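Local coordinates for glutamate ABC superfamily ATP binding cassette transporter, binding protein (Enterococcus faecium DO, PDB 5EYF) that probably captures glutamate outside the cell and delivers it to an ABC transporter for uptake, at residues K94-S99 with G201-K206. Residues are numbered along the deposited sequence; the frame is centred on the assembly and turned at random.
Sequences KQVDFS and GIAINK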
# COMPACT_ATOMS: atom_id res chain seq x y z
N LYS B 94 15.33 3.26 11.67
CA LYS B 94 16.49 3.44 12.51
C LYS B 94 16.46 4.75 13.28
O LYS B 94 17.10 4.86 14.33
CB LYS B 94 17.76 3.39 11.67
CG LYS B 94 17.81 2.19 10.77
CD LYS B 94 17.76 0.94 11.56
CE LYS B 94 18.18 -0.23 10.70
NZ LYS B 94 17.75 -1.52 11.30
N GLN B 95 15.75 5.75 12.75
CA GLN B 95 15.73 7.12 13.25
C GLN B 95 14.51 7.42 14.10
O GLN B 95 14.61 8.20 15.06
CB GLN B 95 15.78 8.11 12.07
CG GLN B 95 17.03 8.01 11.16
CD GLN B 95 16.95 8.89 9.91
OE1 GLN B 95 17.34 10.06 9.93
NE2 GLN B 95 16.42 8.33 8.82
N VAL B 96 13.35 6.84 13.76
CA VAL B 96 12.08 7.17 14.39
C VAL B 96 11.27 5.88 14.55
O VAL B 96 11.57 4.84 13.96
CB VAL B 96 11.27 8.19 13.55
CG1 VAL B 96 12.11 9.45 13.24
CG2 VAL B 96 10.75 7.56 12.26
N ASP B 97 10.26 5.95 15.40
CA ASP B 97 9.21 4.95 15.41
C ASP B 97 8.07 5.46 14.55
O ASP B 97 7.90 6.67 14.38
CB ASP B 97 8.71 4.67 16.83
CG ASP B 97 9.68 3.84 17.65
OD1 ASP B 97 10.59 3.19 17.07
OD2 ASP B 97 9.49 3.82 18.90
N PHE B 98 7.29 4.54 14.00
CA PHE B 98 6.15 4.92 13.18
C PHE B 98 4.85 4.34 13.73
O PHE B 98 4.82 3.18 14.17
CB PHE B 98 6.29 4.41 11.74
CG PHE B 98 7.23 5.23 10.87
CD1 PHE B 98 6.82 6.43 10.34
CD2 PHE B 98 8.48 4.72 10.51
CE1 PHE B 98 7.64 7.17 9.51
CE2 PHE B 98 9.32 5.45 9.66
CZ PHE B 98 8.90 6.67 9.15
N SER B 99 3.78 5.12 13.63
CA SER B 99 2.43 4.59 13.83
C SER B 99 2.07 3.58 12.74
O SER B 99 2.78 3.39 11.73
CB SER B 99 1.39 5.70 13.77
OG SER B 99 1.23 6.19 12.43
N GLY B 201 3.15 6.93 7.48
CA GLY B 201 3.01 6.74 8.91
C GLY B 201 3.27 8.05 9.64
O GLY B 201 3.81 9.01 9.08
N ILE B 202 2.84 8.08 10.90
CA ILE B 202 3.16 9.18 11.80
C ILE B 202 4.46 8.85 12.50
O ILE B 202 4.57 7.80 13.14
CB ILE B 202 2.02 9.41 12.81
CG1 ILE B 202 0.76 9.82 12.06
CG2 ILE B 202 2.43 10.46 13.91
CD1 ILE B 202 -0.52 9.72 12.95
N ALA B 203 5.46 9.74 12.40
CA ALA B 203 6.74 9.47 13.01
C ALA B 203 6.81 10.08 14.40
O ALA B 203 6.43 11.23 14.60
CB ALA B 203 7.87 10.00 12.13
N ILE B 204 7.34 9.29 15.33
CA ILE B 204 7.50 9.68 16.73
C ILE B 204 8.94 9.37 17.14
O ILE B 204 9.54 8.39 16.67
CB ILE B 204 6.45 8.95 17.60
CG1 ILE B 204 5.04 9.40 17.17
CG2 ILE B 204 6.71 9.12 19.11
CD1 ILE B 204 3.91 8.68 17.83
N ASN B 205 9.54 10.24 17.94
CA ASN B 205 10.93 9.99 18.31
C ASN B 205 11.04 8.67 19.08
O ASN B 205 10.09 8.21 19.71
CB ASN B 205 11.48 11.13 19.18
CG ASN B 205 12.99 11.16 19.23
OD1 ASN B 205 13.66 10.54 18.40
ND2 ASN B 205 13.53 11.87 20.21
N LYS B 206 12.23 8.07 19.01
CA LYS B 206 12.54 6.93 19.86
C LYS B 206 12.39 7.31 21.33
O LYS B 206 12.64 8.45 21.74
CB LYS B 206 13.97 6.46 19.58
CG LYS B 206 14.24 6.11 18.13
CD LYS B 206 13.59 4.78 17.76
CE LYS B 206 13.99 4.30 16.35
NZ LYS B 206 13.21 3.11 15.96
O HOH W 1 8.82 6.00 20.52
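With its chain bent at chi2 (-74°) and extended beyond, Lys-206 swings its ammonium back across the neighbouring strand to Asp-97, whose CG, anti to its own carbonyl carbon (chi1 -75°), brings the carboxylate to meet it. The two side chains cross at about a right angle, and NZ forms a salt bridge to Asp-97 OD1 at 2.8 Å, approaching from the anti side and 31° out of the carboxylate plane. A lysine is long enough to span the strands, and its three N-H groups also serve Val-96 O at 3.1 Å, from above the carbonyl plane, and Lys-93 O. An aspartate has a second oxygen, OD2, for a water that also donates to Asn-205 O. Asp-97 and Ile-204 form an antiparallel hydrogen-bonded pair, Asp-97 N to Ile-204 O and Ile-204 N to Asp-97 O both 2.8 Å, with helix 209-225 packed on their side chains. In this two-lobed type 2 periplasmic binding protein fold, the chain returns after about a hundred residues to pair strand 198-205 with strand 96-98. Ser-99 extends the pairing: its N donates to Ile-202 O, while its OG accepts from Ile-202 N at 2.9 Å, standing in for a backbone carbonyl. On the face opposite Asp-97 and Ile-204, the flat Phe-98 ring receives Val-96 CG2 3.6 Å above its plane, offset toward the rim, and small Ala-203 CB packs against both, 3.8 Å from Val-96 CG2. The Phe-98 side chain lies beside that of glutamate-binding Arg-92.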